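Local coordinates for C-type lectin domain family 4, member a4 (Mus musculus, PDB 3VYK), which binds N-glycans carrying a bisecting N-acetylglucosamine through a calcium ion in its C-type lectin domain, probably as an inhibitory receptor of dendritic cells, at residues A46-I51 and W110-I115; F87-E92 and I102-T107; I17-K22 and A59-G64. All coordinates share one frame; numbering follows the deposited sequence.

Contact 1: A46-I51 and W110-I115. With CA (calcium ion), chain C; MAN (alpha-D-mannopyranose), chain B; NAG (2-acetamido-2-deoxy-beta-D-glucopyranose), chain D; SO4 (sulfate ion), chain E.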
loop_
_atom_site.group_PDB
_atom_site.type_symbol
_atom_site.label_atom_id
_atom_site.label_comp_id
_atom_site.label_asym_id
_atom_site.label_seq_id
_atom_site.Cartn_x
_atom_site.Cartn_y
_atom_site.Cartn_z
ATOM N N ALA A 46 -1.940 13.653 2.394
ATOM C CA ALA A 46 -1.924 13.543 3.853
ATOM C C ALA A 46 -1.823 12.090 4.284
ATOM O O ALA A 46 -1.000 11.768 5.122
ATOM C CB ALA A 46 -3.147 14.204 4.473
ATOM N N GLU A 47 -2.649 11.223 3.698
ATOM C CA GLU A 47 -2.573 9.793 3.999
ATOM C C GLU A 47 -1.231 9.197 3.583
ATOM O O GLU A 47 -0.615 8.483 4.369
ATOM C CB GLU A 47 -3.695 9.024 3.313
ATOM C CG GLU A 47 -5.084 9.335 3.835
ATOM C CD GLU A 47 -6.125 8.951 2.821
ATOM O OE1 GLU A 47 -6.176 7.766 2.454
ATOM O OE2 GLU A 47 -6.865 9.856 2.364
ATOM N N GLN A 48 -0.798 9.481 2.349
ATOM C CA GLN A 48 0.511 9.024 1.866
ATOM C C GLN A 48 1.644 9.405 2.832
ATOM O O GLN A 48 2.418 8.549 3.240
ATOM C CB GLN A 48 0.790 9.584 0.467
ATOM C CG GLN A 48 2.193 9.297 -0.054
ATOM C CD GLN A 48 2.370 7.883 -0.568
ATOM O OE1 GLN A 48 1.426 7.098 -0.619
ATOM N NE2 GLN A 48 3.604 7.560 -0.952
ATOM N N ASP A 49 1.714 10.686 3.214
ATOM C CA ASP A 49 2.775 11.164 4.101
ATOM C C ASP A 49 2.663 10.601 5.529
ATOM O O ASP A 49 3.679 10.339 6.182
ATOM C CB ASP A 49 2.795 12.696 4.141
ATOM C CG ASP A 49 3.326 13.323 2.863
ATOM O OD1 ASP A 49 3.946 12.627 2.040
ATOM O OD2 ASP A 49 3.132 14.535 2.669
ATOM N N PHE A 50 1.436 10.410 6.009
ATOM C CA PHE A 50 1.234 9.736 7.289
ATOM C C PHE A 50 1.804 8.317 7.222
ATOM O O PHE A 50 2.538 7.890 8.110
ATOM C CB PHE A 50 -0.243 9.702 7.709
ATOM C CG PHE A 50 -0.488 8.816 8.906
ATOM C CD1 PHE A 50 -0.892 7.484 8.748
ATOM C CD2 PHE A 50 -0.260 9.301 10.196
ATOM C CE1 PHE A 50 -1.083 6.671 9.854
ATOM C CE2 PHE A 50 -0.452 8.496 11.291
ATOM C CZ PHE A 50 -0.852 7.178 11.125
ATOM N N ILE A 51 1.455 7.592 6.164
ATOM C CA ILE A 51 1.897 6.210 6.037
ATOM C C ILE A 51 3.419 6.134 5.964
ATOM O O ILE A 51 4.035 5.376 6.729
ATOM C CB ILE A 51 1.236 5.512 4.835
ATOM C CG1 ILE A 51 -0.262 5.309 5.096
ATOM C CG2 ILE A 51 1.923 4.178 4.537
ATOM C CD1 ILE A 51 -1.083 5.143 3.835
ATOM N N TRP A 110 10.109 8.810 -0.963
ATOM C CA TRP A 110 9.106 7.743 -1.018
ATOM C C TRP A 110 8.264 7.824 -2.253
ATOM O O TRP A 110 8.019 8.903 -2.783
ATOM C CB TRP A 110 8.196 7.827 0.197
ATOM C CG TRP A 110 8.866 7.405 1.464
ATOM C CD1 TRP A 110 9.360 8.228 2.477
ATOM C CD2 TRP A 110 9.124 6.040 1.919
ATOM N NE1 TRP A 110 9.888 7.486 3.495
ATOM C CE2 TRP A 110 9.787 6.163 3.229
ATOM C CE3 TRP A 110 8.897 4.770 1.391
ATOM C CZ2 TRP A 110 10.186 5.051 3.957
ATOM C CZ3 TRP A 110 9.299 3.654 2.137
ATOM C CH2 TRP A 110 9.932 3.796 3.390
ATOM N N GLY A 111 7.786 6.671 -2.714
ATOM C CA GLY A 111 6.891 6.657 -3.865
ATOM C C GLY A 111 6.363 5.271 -4.161
ATOM O O GLY A 111 6.701 4.294 -3.477
ATOM N N TRP A 112 5.530 5.200 -5.189
ATOM C CA TRP A 112 4.925 3.938 -5.610
ATOM C C TRP A 112 5.666 3.341 -6.773
ATOM O O TRP A 112 6.105 4.048 -7.690
ATOM C CB TRP A 112 3.493 4.148 -6.064
ATOM C CG TRP A 112 2.533 4.714 -5.052
ATOM C CD1 TRP A 112 2.709 4.920 -3.683
ATOM C CD2 TRP A 112 1.158 5.123 -5.337
ATOM N NE1 TRP A 112 1.565 5.463 -3.133
ATOM C CE2 TRP A 112 0.593 5.586 -4.069
ATOM C CE3 TRP A 112 0.369 5.158 -6.486
ATOM C CZ2 TRP A 112 -0.715 6.078 -3.982
ATOM C CZ3 TRP A 112 -0.936 5.649 -6.381
ATOM C CH2 TRP A 112 -1.463 6.080 -5.155
ATOM N N ASN A 113 5.775 2.011 -6.760
ATOM C CA ASN A 113 6.390 1.274 -7.872
ATOM C C ASN A 113 5.555 0.044 -8.152
ATOM O O ASN A 113 5.184 -0.669 -7.228
ATOM C CB ASN A 113 7.824 0.873 -7.508
ATOM C CG ASN A 113 8.462 -0.050 -8.536
ATOM O OD1 ASN A 113 8.236 0.065 -9.743
ATOM N ND2 ASN A 113 9.303 -0.963 -8.041
ATOM N N ASP A 114 5.243 -0.187 -9.426
ATOM C CA ASP A 114 4.648 -1.468 -9.800
ATOM C C ASP A 114 5.695 -2.574 -9.736
ATOM O O ASP A 114 6.852 -2.402 -10.195
ATOM C CB ASP A 114 3.939 -1.424 -11.169
ATOM C CG ASP A 114 4.868 -1.095 -12.330
ATOM O OD1 ASP A 114 5.905 -0.410 -12.124
ATOM O OD2 ASP A 114 4.511 -1.507 -13.465
ATOM N N ILE A 115 5.257 -3.683 -9.124
ATOM C CA ILE A 115 6.079 -4.891 -8.966
ATOM C C ILE A 115 5.250 -6.174 -9.197
ATOM O O ILE A 115 4.018 -6.140 -9.237
ATOM C CB ILE A 115 6.751 -4.967 -7.567
ATOM C CG1 ILE A 115 5.738 -5.227 -6.441
ATOM C CG2 ILE A 115 7.595 -3.721 -7.297
ATOM C CD1 ILE A 115 6.387 -5.866 -5.231
HETATM CA CA CA C . 8.099 -1.109 -11.784
HETATM C C1 MAN B . 13.466 -2.936 -10.475
HETATM C C2 MAN B . 12.012 -3.183 -10.061
HETATM C C3 MAN B . 11.050 -2.533 -11.065
HETATM C C4 MAN B . 11.395 -1.061 -11.222
HETATM C C5 MAN B . 12.875 -0.916 -11.637
HETATM C C6 MAN B . 13.299 0.549 -11.765
HETATM O O2 MAN B . 11.824 -2.586 -8.793
HETATM O O3 MAN B . 9.664 -2.548 -10.707
HETATM O O4 MAN B . 10.411 -0.563 -12.127
HETATM O O5 MAN B . 13.707 -1.555 -10.675
HETATM O O6 MAN B . 14.624 0.602 -12.283
HETATM C C1 NAG D . 12.138 -3.415 -7.677
HETATM C C2 NAG D . 12.340 -2.494 -6.464
HETATM C C3 NAG D . 12.575 -3.294 -5.184
HETATM C C4 NAG D . 11.523 -4.394 -5.031
HETATM C C5 NAG D . 11.378 -5.216 -6.317
HETATM C C6 NAG D . 10.210 -6.191 -6.261
HETATM C C7 NAG D . 13.211 -0.315 -7.176
HETATM C C8 NAG D . 14.424 0.474 -7.554
HETATM N N2 NAG D . 13.416 -1.579 -6.806
HETATM O O3 NAG D . 12.493 -2.417 -4.075
HETATM O O4 NAG D . 11.856 -5.242 -3.960
HETATM O O5 NAG D . 11.109 -4.351 -7.404
HETATM O O6 NAG D . 10.568 -7.420 -5.665
HETATM O O7 NAG D . 12.083 0.196 -7.224
HETATM S S SO4 E . 9.214 12.190 0.579
HETATM O O1 SO4 E . 8.181 11.972 1.617
HETATM O O2 SO4 E . 10.126 11.024 0.563
HETATM O O3 SO4 E . 9.991 13.416 0.881
HETATM O O4 SO4 E . 8.574 12.313 -0.751
HETATM O O HOH W 1 5.395 9.941 -1.019
#
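Q48, on helix 45-53, reaches strand 109-115 through one direct hydrogen bond, from W112 NE1 to Q48 OE1 (3.0 Å, N-H...O angle 154°). The indole N-H approaches from above the carbonyl plane, 37° out of it, and amide and ring lie steeply against each other. With CG anti to the backbone N (chi1 173°) and a bend at the next bond, the side chain of Q48 leaves the helix toward the strand.

The other end of the amide is linked through water: Q48 NE2 donates to a water at 3.0 Å, which in turn makes a weak bond to W110 O. Both ends of this buried amide thus have a partner. W110 N donates to O2 of a sulfate, probably from the crystallisation solution, at 2.7 Å.

Apolar packing holds the rest of the W112 indole, which lies on I63, L65, V101 and I103.

Metal bonds begin at the next two residues. The side chain of N113 binds calcium, and D114 does so twice, through O at 2.4 Å and OD1 at 2.3 Å. W112, N113 and D114 make up the WND motif of C-type lectins, whose tryptophan is buried while its neighbours help form the sugar-binding calcium site.

Contact 2: F87-E92 and I102-T107. With CA (calcium ion), chain C; MAN (alpha-D-mannopyranose), chain B; NAG (2-acetamido-2-deoxy-beta-D-glucopyranose), chain D.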
loop_
_atom_site.group_PDB
_atom_site.type_symbol
_atom_site.label_atom_id
_atom_site.label_comp_id
_atom_site.label_asym_id
_atom_site.label_seq_id
_atom_site.Cartn_x
_atom_site.Cartn_y
_atom_site.Cartn_z
ATOM N N PHE A 87 1.208 8.839 -6.353
ATOM C CA PHE A 87 2.569 9.118 -5.876
ATOM C C PHE A 87 3.613 8.230 -6.502
ATOM O O PHE A 87 4.561 7.800 -5.849
ATOM C CB PHE A 87 2.591 9.081 -4.345
ATOM C CG PHE A 87 1.575 10.001 -3.758
ATOM C CD1 PHE A 87 1.859 11.361 -3.624
ATOM C CD2 PHE A 87 0.303 9.541 -3.447
ATOM C CE1 PHE A 87 0.897 12.240 -3.148
ATOM C CE2 PHE A 87 -0.672 10.418 -2.987
ATOM C CZ PHE A 87 -0.368 11.766 -2.837
ATOM N N TRP A 88 3.434 7.971 -7.786
ATOM C CA TRP A 88 4.390 7.159 -8.537
ATOM C C TRP A 88 5.781 7.734 -8.535
ATOM O O TRP A 88 5.972 8.935 -8.769
ATOM C CB TRP A 88 3.919 7.021 -9.970
ATOM C CG TRP A 88 2.596 6.321 -10.111
ATOM C CD1 TRP A 88 1.357 6.884 -10.405
ATOM C CD2 TRP A 88 2.351 4.889 -9.975
ATOM N NE1 TRP A 88 0.385 5.919 -10.474
ATOM C CE2 TRP A 88 0.919 4.697 -10.212
ATOM C CE3 TRP A 88 3.147 3.783 -9.680
ATOM C CZ2 TRP A 88 0.334 3.441 -10.169
ATOM C CZ3 TRP A 88 2.537 2.519 -9.638
ATOM C CH2 TRP A 88 1.169 2.356 -9.877
ATOM N N HIS A 89 6.764 6.870 -8.309
ATOM C CA HIS A 89 8.175 7.211 -8.541
ATOM C C HIS A 89 8.381 7.640 -9.964
ATOM O O HIS A 89 7.688 7.178 -10.870
ATOM C CB HIS A 89 9.082 6.013 -8.262
ATOM C CG HIS A 89 9.410 5.803 -6.810
ATOM N ND1 HIS A 89 10.091 6.714 -6.065
ATOM C CD2 HIS A 89 9.166 4.716 -5.974
ATOM C CE1 HIS A 89 10.262 6.229 -4.826
ATOM N NE2 HIS A 89 9.687 5.011 -4.768
ATOM N N LYS A 90 9.371 8.505 -10.188
ATOM C CA LYS A 90 9.767 8.831 -11.547
ATOM C C LYS A 90 10.071 7.542 -12.318
ATOM O O LYS A 90 10.788 6.660 -11.830
ATOM C CB LYS A 90 10.981 9.774 -11.531
ATOM C CG LYS A 90 11.469 10.241 -12.890
ATOM C CD LYS A 90 10.416 11.014 -13.664
ATOM C CE LYS A 90 10.991 11.556 -14.967
ATOM N NZ LYS A 90 11.792 10.547 -15.722
ATOM N N GLY A 91 9.473 7.431 -13.493
ATOM C CA GLY A 91 9.639 6.277 -14.376
ATOM C C GLY A 91 8.690 5.122 -14.097
ATOM O O GLY A 91 8.751 4.101 -14.791
ATOM N N GLU A 92 7.830 5.267 -13.089
ATOM C CA GLU A 92 6.862 4.221 -12.736
ATOM C C GLU A 92 5.437 4.707 -12.971
ATOM O O GLU A 92 5.186 5.910 -12.956
ATOM C CB GLU A 92 7.010 3.808 -11.276
ATOM C CG GLU A 92 8.418 3.402 -10.870
ATOM C CD GLU A 92 8.928 2.128 -11.544
ATOM O OE1 GLU A 92 8.145 1.271 -12.061
ATOM O OE2 GLU A 92 10.176 1.963 -11.490
ATOM N N ILE A 102 3.949 -1.392 -4.605
ATOM C CA ILE A 102 4.535 -1.121 -3.303
ATOM C C ILE A 102 4.886 0.347 -3.133
ATOM O O ILE A 102 5.143 1.061 -4.105
ATOM C CB ILE A 102 5.821 -1.955 -3.012
ATOM C CG1 ILE A 102 6.918 -1.709 -4.061
ATOM C CG2 ILE A 102 5.464 -3.425 -2.840
ATOM C CD1 ILE A 102 8.252 -2.363 -3.727
ATOM N N ILE A 103 4.885 0.771 -1.875
ATOM C CA ILE A 103 5.586 1.975 -1.455
ATOM C C ILE A 103 7.022 1.551 -1.151
ATOM O O ILE A 103 7.257 0.631 -0.365
ATOM C CB ILE A 103 4.944 2.585 -0.191
ATOM C CG1 ILE A 103 3.512 3.030 -0.482
ATOM C CG2 ILE A 103 5.773 3.757 0.331
ATOM C CD1 ILE A 103 2.764 3.533 0.737
ATOM N N ASN A 104 7.979 2.226 -1.770
ATOM C CA ASN A 104 9.390 2.052 -1.401
ATOM C C ASN A 104 10.153 3.369 -1.456
ATOM O O ASN A 104 9.649 4.391 -1.954
ATOM C CB ASN A 104 10.077 0.915 -2.208
ATOM C CG ASN A 104 10.217 1.223 -3.693
ATOM O OD1 ASN A 104 9.785 2.253 -4.175
ATOM N ND2 ASN A 104 10.830 0.295 -4.440
ATOM N N HIS A 105 11.363 3.345 -0.905
ATOM C CA HIS A 105 12.154 4.550 -0.760
ATOM C C HIS A 105 13.347 4.562 -1.672
ATOM O O HIS A 105 14.032 3.551 -1.822
ATOM C CB HIS A 105 12.595 4.689 0.683
ATOM C CG HIS A 105 13.192 6.027 0.995
ATOM N ND1 HIS A 105 14.525 6.257 0.943
ATOM C CD2 HIS A 105 12.595 7.229 1.351
ATOM C CE1 HIS A 105 14.765 7.541 1.264
ATOM N NE2 HIS A 105 13.585 8.140 1.508
ATOM N N LYS A 106 13.573 5.711 -2.298
ATOM C CA LYS A 106 14.695 5.919 -3.218
ATOM C C LYS A 106 15.379 7.229 -2.846
ATOM O O LYS A 106 14.981 7.884 -1.884
ATOM C CB LYS A 106 14.213 5.920 -4.681
ATOM C CG LYS A 106 13.663 4.576 -5.134
ATOM C CD LYS A 106 12.987 4.591 -6.505
ATOM C CE LYS A 106 13.987 4.476 -7.643
ATOM N NZ LYS A 106 13.251 4.196 -8.900
ATOM N N THR A 107 16.416 7.605 -3.595
ATOM C CA THR A 107 17.156 8.834 -3.296
ATOM C C THR A 107 16.261 10.071 -3.400
ATOM O O THR A 107 16.465 11.062 -2.698
ATOM C CB THR A 107 18.383 9.000 -4.215
ATOM O OG1 THR A 107 17.954 9.095 -5.578
ATOM C CG2 THR A 107 19.324 7.810 -4.068
HETATM CA CA CA C . 8.099 -1.109 -11.784
HETATM C C1 MAN B . 13.466 -2.936 -10.475
HETATM C C2 MAN B . 12.012 -3.183 -10.061
HETATM C C3 MAN B . 11.050 -2.533 -11.065
HETATM C C4 MAN B . 11.395 -1.061 -11.222
HETATM C C5 MAN B . 12.875 -0.916 -11.637
HETATM C C6 MAN B . 13.299 0.549 -11.765
HETATM O O2 MAN B . 11.824 -2.586 -8.793
HETATM O O3 MAN B . 9.664 -2.548 -10.707
HETATM O O4 MAN B . 10.411 -0.563 -12.127
HETATM O O5 MAN B . 13.707 -1.555 -10.675
HETATM O O6 MAN B . 14.624 0.602 -12.283
HETATM C C1 NAG D . 12.138 -3.415 -7.677
HETATM C C2 NAG D . 12.340 -2.494 -6.464
HETATM C C3 NAG D . 12.575 -3.294 -5.184
HETATM C C4 NAG D . 11.523 -4.394 -5.031
HETATM C C5 NAG D . 11.378 -5.216 -6.317
HETATM C C6 NAG D . 10.210 -6.191 -6.261
HETATM C C7 NAG D . 13.211 -0.315 -7.176
HETATM C C8 NAG D . 14.424 0.474 -7.554
HETATM N N2 NAG D . 13.416 -1.579 -6.806
HETATM O O3 NAG D . 12.493 -2.417 -4.075
HETATM O O4 NAG D . 11.856 -5.242 -3.960
HETATM O O5 NAG D . 11.109 -4.351 -7.404
HETATM O O6 NAG D . 10.568 -7.420 -5.665
HETATM O O7 NAG D . 12.083 0.196 -7.224
HETATM O O HOH W 2 12.549 6.752 -9.676
HETATM O O HOH W 3 11.108 2.242 -8.840
#
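H89 NE2 gives its N-H to two oxygens of one residue, N104. The stronger bond goes to the backbone, with H89 NE2 and N104 O 2.9 Å apart at an N-H...O angle of 145°; the oxygen lies in the imidazole plane, although the donor stands well above the plane of the carbonyl. A weak second bond joins H89 NE2 to N104 OD1 at 2.8 Å. The asparagine serves both because its CG sits between the backbone N and the carbonyl carbon (chi1 67°), which folds OD1 round to the same donor.

Over one face of the imidazole lies the aliphatic part of K106, with K106 CD 3.5 Å from the centroid of the H89 ring, a CH-pi contact almost on the ring normal. A bend at chi3 (83°) then brings K106 NZ within hydrogen-bonding reach of two waters. One leads to K90 O; the other also donates to E92 OE2 and to O7 of N-acetylglucosamine, so it bridges lysine and glutamate, whose NZ and OE2 atoms are 4.6 Å apart, too far for a salt bridge.

The hydrogen-bonded amide of N104 points its other end at the glycan: N104 ND2 donates to O7 at 3.1 Å and to O3 at 3.2 Å of the same sugar. A type II turn from H89 to E92, with G91 at positive phi, brings the chain round to the metal, where E92 OE1 binds calcium at 2.4 Å. E92 and N94 both bind this ion, and with P93 they form the EPN motif, associated in C-type lectins with mannose-type specificity.

Contact 3: I17-K22 and A59-G64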
loop_
_atom_site.group_PDB
_atom_site.type_symbol
_atom_site.label_atom_id
_atom_site.label_comp_id
_atom_site.label_asym_id
_atom_site.label_seq_id
_atom_site.Cartn_x
_atom_site.Cartn_y
_atom_site.Cartn_z
ATOM N N ILE A 17 1.443 -1.580 10.359
ATOM C CA ILE A 17 2.621 -1.750 9.529
ATOM C C ILE A 17 3.118 -3.172 9.726
ATOM O O ILE A 17 3.612 -3.521 10.802
ATOM C CB ILE A 17 3.733 -0.733 9.888
ATOM C CG1 ILE A 17 3.173 0.698 9.999
ATOM C CG2 ILE A 17 4.907 -0.859 8.916
ATOM C CD1 ILE A 17 2.544 1.260 8.732
ATOM N N LEU A 18 2.950 -3.994 8.696
ATOM C CA LEU A 18 3.275 -5.412 8.774
ATOM C C LEU A 18 4.759 -5.592 8.468
ATOM O O LEU A 18 5.155 -5.757 7.306
ATOM C CB LEU A 18 2.388 -6.206 7.807
ATOM C CG LEU A 18 1.952 -7.613 8.207
ATOM C CD1 LEU A 18 0.803 -8.078 7.329
ATOM C CD2 LEU A 18 3.122 -8.581 8.133
ATOM N N ASN A 19 5.561 -5.539 9.532
ATOM C CA ASN A 19 7.021 -5.556 9.477
ATOM C C ASN A 19 7.639 -6.909 9.837
ATOM O O ASN A 19 8.806 -7.145 9.529
ATOM C CB ASN A 19 7.600 -4.521 10.456
ATOM C CG ASN A 19 7.633 -3.112 9.894
ATOM O OD1 ASN A 19 7.521 -2.143 10.646
ATOM N ND2 ASN A 19 7.816 -2.987 8.583
ATOM N N ASP A 20 6.878 -7.775 10.503
ATOM C CA ASP A 20 7.465 -8.971 11.141
ATOM C C ASP A 20 7.759 -10.115 10.167
ATOM O O ASP A 20 8.474 -11.068 10.503
ATOM C CB ASP A 20 6.628 -9.439 12.350
ATOM C CG ASP A 20 5.383 -10.241 11.960
ATOM O OD1 ASP A 20 5.137 -10.496 10.758
ATOM O OD2 ASP A 20 4.639 -10.633 12.887
ATOM N N SER A 21 7.208 -10.004 8.962
ATOM C CA SER A 21 7.394 -11.010 7.921
ATOM C C SER A 21 7.058 -10.424 6.556
ATOM O O SER A 21 6.454 -9.348 6.460
ATOM C CB SER A 21 6.521 -12.240 8.196
ATOM O OG SER A 21 5.159 -11.883 8.343
ATOM N N LYS A 22 7.471 -11.133 5.509
ATOM C CA LYS A 22 7.150 -10.763 4.134
ATOM C C LYS A 22 6.242 -11.812 3.511
ATOM O O LYS A 22 6.225 -12.976 3.929
ATOM C CB LYS A 22 8.418 -10.597 3.301
ATOM C CG LYS A 22 9.333 -9.471 3.755
ATOM C CD LYS A 22 10.577 -9.414 2.887
ATOM C CE LYS A 22 11.581 -8.412 3.426
ATOM N NZ LYS A 22 12.880 -8.530 2.710
ATOM N N ALA A 59 12.712 -1.158 3.471
ATOM C CA ALA A 59 11.664 -2.121 3.127
ATOM C C ALA A 59 10.659 -1.592 2.109
ATOM O O ALA A 59 10.475 -0.386 1.962
ATOM C CB ALA A 59 10.939 -2.591 4.381
ATOM N N GLY A 60 10.003 -2.520 1.418
ATOM C CA GLY A 60 8.898 -2.195 0.505
ATOM C C GLY A 60 7.582 -2.700 1.054
ATOM O O GLY A 60 7.520 -3.759 1.686
ATOM N N TYR A 61 6.509 -1.952 0.797
ATOM C CA TYR A 61 5.227 -2.245 1.424
ATOM C C TYR A 61 4.105 -2.306 0.404
ATOM O O TYR A 61 3.816 -1.309 -0.269
ATOM C CB TYR A 61 4.899 -1.175 2.483
ATOM C CG TYR A 61 5.931 -1.078 3.589
ATOM C CD1 TYR A 61 5.710 -1.702 4.808
ATOM C CD2 TYR A 61 7.119 -0.355 3.413
ATOM C CE1 TYR A 61 6.654 -1.627 5.831
ATOM C CE2 TYR A 61 8.070 -0.275 4.427
ATOM C CZ TYR A 61 7.819 -0.912 5.634
ATOM O OH TYR A 61 8.738 -0.849 6.666
ATOM N N PHE A 62 3.455 -3.462 0.295
ATOM C CA PHE A 62 2.294 -3.600 -0.576
ATOM C C PHE A 62 1.173 -2.679 -0.125
ATOM O O PHE A 62 0.917 -2.528 1.089
ATOM C CB PHE A 62 1.764 -5.039 -0.580
ATOM C CG PHE A 62 2.480 -5.954 -1.530
ATOM C CD1 PHE A 62 2.550 -5.658 -2.892
ATOM C CD2 PHE A 62 3.040 -7.136 -1.068
ATOM C CE1 PHE A 62 3.204 -6.502 -3.784
ATOM C CE2 PHE A 62 3.686 -7.988 -1.955
ATOM C CZ PHE A 62 3.768 -7.677 -3.306
ATOM N N ILE A 63 0.513 -2.085 -1.114
ATOM C CA ILE A 63 -0.732 -1.342 -0.892
ATOM C C ILE A 63 -1.858 -2.006 -1.665
ATOM O O ILE A 63 -1.617 -2.948 -2.428
ATOM C CB ILE A 63 -0.576 0.152 -1.254
ATOM C CG1 ILE A 63 -0.379 0.344 -2.765
ATOM C CG2 ILE A 63 0.564 0.754 -0.445
ATOM C CD1 ILE A 63 -0.323 1.797 -3.229
ATOM N N GLY A 64 -3.085 -1.536 -1.482
ATOM C CA GLY A 64 -4.249 -2.180 -2.085
ATOM C C GLY A 64 -4.597 -1.722 -3.490
ATOM O O GLY A 64 -5.773 -1.552 -3.801
#
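I17 and N19 meet Y61 across backbones that do not pair: the nearest CA atoms, those of N19 and A59, are 8.6 Å apart. In the C-type lectin fold here, strand 121-128 is the common neighbour, antiparallel to 13-19 and parallel to 61-67; backbone hydrogen bonds join L18 to S123 and F62 to N122. The contact therefore spans two strands linked by a third, and side chains alone bridge the distance.

Y61 does most of this. Its CG is anti to the carbonyl carbon (chi1 -60°), a torsion that turns the ring from strand 61-67 toward I17 and N19, and the hydroxyl end reaches N19, next to the corner at D20. There N19 ND2 donates to Y61 OH at 3.0 Å, with an N-H...O angle of 147°. The oxygen lies close to the asparagine amide plane, and the amide in turn comes to the edge of the phenol ring, the two planes being 68° apart. The same nitrogen also rests against the ring itself, N19 ND2 being 3.3 Å from Y61 CE1. Y61 OH is also hydrogen-bonded to N56 N, so two nitrogens from different parts of the chain fix the position of the far end of this side chain. Y61 packs toward L55 as well, in the loop that follows helix 45-53.

I17 and N19, two residues apart on their segment, thus converge on one corner of the ring, where CE1 is touched by both. Beside the polar bond, the apolar part of the contact is a single methyl approaching the ring obliquely, I17 CG2 at 3.6 Å from Y61 CE1.

The three contacts reach one sheet, but only contacts 1 and 2 extend to the calcium and glycan; contact 3 is packing away from them. Contacts 1 and 2, with centres about 8 Å apart, share the calcium ion, the mannose and one N-acetylglucosamine: E92, N113 and D114 bind the same metal, with N94 and E98 completing the protein ligands. W112 N and F87 O, 2.9 Å apart, tie the 87-92 loop to strand 109-115. Contact 3 lies farther from the calcium site, its centre about 12 Å from that of contact 1 and about 15 Å from that of contact 2. Strand 61-67 pairs with strand 100-106, joining contacts 2 and 3, where I103 N and Y61 O are 2.8 Å apart, a probable hydrogen bond.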